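3-oxo-tetronate kinase (PDB 1YZY) catalyses the ATP-dependent phosphorylation of 3-oxo-tetronate (3-dehydro-erythronate) to 3-oxo-tetronate 4-phosphate, as a member of the four-carbon acid sugar kinase family. Local coordinates at residues C82-K90 / M139-M147. Residues are numbered along the deposited sequence; the frame is centred on the assembly and turned at random.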
loop_
_atom_site.group_PDB
_atom_site.type_symbol
_atom_site.label_atom_id
_atom_site.label_comp_id
_atom_site.label_asym_id
_atom_site.label_seq_id
_atom_site.Cartn_x
_atom_site.Cartn_y
_atom_site.Cartn_z
ATOM N N CYS A 82 5.091 9.414 4.069
ATOM C CA CYS A 82 4.591 8.940 5.354
ATOM C C CYS A 82 3.868 10.023 6.161
ATOM O O CYS A 82 4.168 11.219 6.025
ATOM C CB CYS A 82 5.731 8.330 6.173
ATOM S SG CYS A 82 5.222 7.274 7.562
ATOM N N SER A 83 2.914 9.596 6.988
ATOM C CA SER A 83 2.149 10.520 7.823
ATOM C C SER A 83 2.987 11.158 8.949
ATOM O O SER A 83 2.546 12.112 9.599
ATOM C CB SER A 83 0.893 9.834 8.376
ATOM O OG SER A 83 1.199 8.779 9.278
ATOM N N THR A 84 4.190 10.631 9.175
ATOM C CA THR A 84 5.095 11.179 10.189
ATOM C C THR A 84 6.198 12.010 9.523
ATOM O O THR A 84 7.196 12.375 10.151
ATOM C CB THR A 84 5.685 10.094 11.112
ATOM O OG1 THR A 84 5.857 8.873 10.387
ATOM C CG2 THR A 84 4.755 9.836 12.275
ATOM N N PHE A 85 5.981 12.314 8.243
ATOM C CA PHE A 85 6.883 13.132 7.437
ATOM C C PHE A 85 8.317 12.596 7.345
ATOM O O PHE A 85 9.249 13.363 7.108
ATOM C CB PHE A 85 6.871 14.578 7.979
ATOM C CG PHE A 85 7.043 15.631 6.921
ATOM C CD1 PHE A 85 6.047 15.856 5.976
ATOM C CD2 PHE A 85 8.195 16.412 6.873
ATOM C CE1 PHE A 85 6.196 16.842 5.002
ATOM C CE2 PHE A 85 8.351 17.405 5.893
ATOM C CZ PHE A 85 7.350 17.614 4.964
ATOM N N ASP A 86 8.472 11.276 7.459
ATOM C CA ASP A 86 9.784 10.602 7.406
ATOM C C ASP A 86 10.748 11.175 6.375
ATOM O O ASP A 86 10.511 11.064 5.170
ATOM C CB ASP A 86 9.607 9.103 7.157
ATOM C CG ASP A 86 8.781 8.436 8.228
ATOM O OD1 ASP A 86 7.694 8.962 8.526
ATOM O OD2 ASP A 86 9.212 7.398 8.778
ATOM N N SER A 87 11.847 11.742 6.871
ATOM C CA SER A 87 12.874 12.368 6.043
ATOM C C SER A 87 14.003 12.925 6.921
ATOM O O SER A 87 14.052 12.668 8.128
ATOM C CB SER A 87 12.247 13.511 5.232
ATOM O OG SER A 87 11.508 14.401 6.068
ATOM N N THR A 88 14.943 13.620 6.284
ATOM C CA THR A 88 16.071 14.280 6.953
ATOM C C THR A 88 16.319 15.578 6.180
ATOM O O THR A 88 15.578 15.893 5.243
ATOM C CB THR A 88 17.379 13.443 6.933
ATOM O OG1 THR A 88 17.833 13.279 5.586
ATOM C CG2 THR A 88 17.172 12.080 7.584
ATOM N N ALA A 89 17.340 16.340 6.565
ATOM C CA ALA A 89 17.636 17.592 5.870
ATOM C C ALA A 89 17.866 17.361 4.370
ATOM O O ALA A 89 17.819 18.294 3.564
ATOM C CB ALA A 89 18.816 18.279 6.508
ATOM N N LYS A 90 18.186 16.124 4.012
ATOM C CA LYS A 90 18.355 15.739 2.615
ATOM C C LYS A 90 17.160 14.884 2.278
ATOM O O LYS A 90 17.075 14.463 1.130
ATOM C CB LYS A 90 19.535 14.777 2.495
ATOM C CG LYS A 90 20.884 15.490 2.620
ATOM C CD LYS A 90 21.998 14.598 3.161
ATOM C CE LYS A 90 21.889 14.425 4.672
ATOM N NZ LYS A 90 23.120 13.822 5.258
ATOM N N MET A 139 9.057 8.489 16.997
ATOM C CA MET A 139 9.780 9.008 15.841
ATOM C C MET A 139 11.045 9.776 16.204
ATOM O O MET A 139 11.969 9.873 15.392
ATOM C CB MET A 139 8.877 9.905 14.993
ATOM C CG MET A 139 7.827 9.159 14.185
ATOM S SD MET A 139 8.489 7.832 13.125
ATOM C CE MET A 139 9.383 8.758 11.888
ATOM N N LYS A 140 11.094 10.317 17.416
ATOM C CA LYS A 140 12.259 11.078 17.838
ATOM C C LYS A 140 13.521 10.228 17.761
ATOM O O LYS A 140 14.598 10.739 17.466
ATOM C CB LYS A 140 12.077 11.635 19.251
ATOM C CG LYS A 140 11.898 10.588 20.336
ATOM C CD LYS A 140 11.796 11.241 21.712
ATOM C CE LYS A 140 11.364 10.243 22.778
ATOM N NZ LYS A 140 11.291 10.888 24.115
ATOM N N ASN A 141 13.370 8.929 18.002
ATOM C CA ASN A 141 14.491 7.996 17.965
ATOM C C ASN A 141 14.287 6.948 16.872
ATOM O O ASN A 141 14.478 5.761 17.114
ATOM C CB ASN A 141 14.654 7.288 19.316
ATOM C CG ASN A 141 14.791 8.256 20.489
ATOM O OD1 ASN A 141 14.058 8.152 21.471
ATOM N ND2 ASN A 141 15.742 9.177 20.406
ATOM N N HIS A 142 13.843 7.376 15.693
ATOM C CA HIS A 142 13.638 6.450 14.582
ATOM C C HIS A 142 15.012 5.975 14.079
ATOM O O HIS A 142 15.944 6.781 13.959
ATOM C CB HIS A 142 12.844 7.123 13.455
ATOM C CG HIS A 142 12.364 6.171 12.400
ATOM N ND1 HIS A 142 12.989 6.030 11.179
ATOM C CD2 HIS A 142 11.318 5.312 12.384
ATOM C CE1 HIS A 142 12.351 5.127 10.458
ATOM N NE2 HIS A 142 11.334 4.674 11.167
ATOM N N PRO A 143 15.143 4.663 13.774
ATOM C CA PRO A 143 16.348 3.976 13.286
ATOM C C PRO A 143 16.971 4.494 11.992
ATOM O O PRO A 143 18.158 4.301 11.753
ATOM C CB PRO A 143 15.861 2.538 13.108
ATOM C CG PRO A 143 14.828 2.403 14.130
ATOM C CD PRO A 143 14.065 3.682 13.985
ATOM N N ILE A 144 16.154 5.077 11.124
ATOM C CA ILE A 144 16.640 5.593 9.852
ATOM C C ILE A 144 16.448 7.112 9.731
ATOM O O ILE A 144 17.397 7.844 9.437
ATOM C CB ILE A 144 15.918 4.888 8.656
ATOM C CG1 ILE A 144 16.081 3.369 8.752
ATOM C CG2 ILE A 144 16.470 5.384 7.320
ATOM C CD1 ILE A 144 15.442 2.618 7.598
ATOM N N THR A 145 15.214 7.571 9.954
ATOM C CA THR A 145 14.856 8.992 9.851
ATOM C C THR A 145 14.269 9.589 11.141
ATOM O O THR A 145 13.061 9.855 11.224
ATOM C CB THR A 145 13.836 9.227 8.701
ATOM O OG1 THR A 145 12.685 8.392 8.898
ATOM C CG2 THR A 145 14.462 8.911 7.349
ATOM N N PRO A 146 15.111 9.790 12.173
ATOM C CA PRO A 146 14.622 10.360 13.435
ATOM C C PRO A 146 14.085 11.786 13.252
ATOM O O PRO A 146 14.664 12.586 12.510
ATOM C CB PRO A 146 15.863 10.312 14.329
ATOM C CG PRO A 146 16.996 10.433 13.359
ATOM C CD PRO A 146 16.556 9.509 12.255
ATOM N N MET A 147 12.967 12.082 13.915
ATOM C CA MET A 147 12.319 13.393 13.829
ATOM C C MET A 147 12.344 14.114 15.182
ATOM O O MET A 147 11.643 13.732 16.116
ATOM C CB MET A 147 10.872 13.226 13.353
ATOM C CG MET A 147 10.691 12.317 12.134
ATOM S SD MET A 147 11.579 12.845 10.646
ATOM C CE MET A 147 10.565 14.200 10.066
HETATM O O HOH W 1 13.882 15.023 10.600
#
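M139 and M147 hook their methyl groups onto T84, F85 and D86, where two loops of the sugar-binding N-terminal domain meet; one loop follows strand 77-80 and contains a type I beta turn from C82 to F85, and the other leads toward helix 152-159. The pairing illustrates how loops can meet mainly through van der Waals contact, with a water adding a weak polar link, while each is braced by its own hydrogen bonds. The M139 chain doubles back on itself (chi3 -69°), as does that of M147. M139 CG lies against T84 CG2 at 3.7 Å. Its CE comes to 3.4 Å from D86 OD2. M147 CE lies 3.3 Å from F85 O, and M147 SD lies 3.5 Å from S87 O. T145 completes the packing, its OG1 beside D86 CB and its CB against S87 O. Beyond the pair, M147 and F85 both touch L155 of helix 152-159, tying the contact to that helix.

The polar bonds shape each loop from within. T84 OG1 donates to the syn lone pair of D86 OD1 (2.6 Å), which restrains the carboxylate while its OD2 sits above one face of the H142 ring, nearer its edge than its centre. S87 OG donates to F85 O and is also hydrogen-bonded to Q159 NE2 of helix 152-159. M139 O accepts from both H142 N and M147 N, which closes the partner loop on itself. A water donates to P146 O and, weakly, to S87 O, linking the loops. The H142 ring is itself steadied by T145 N, which donates to ND1 at 3.0 Å, only 5° out of the ring plane.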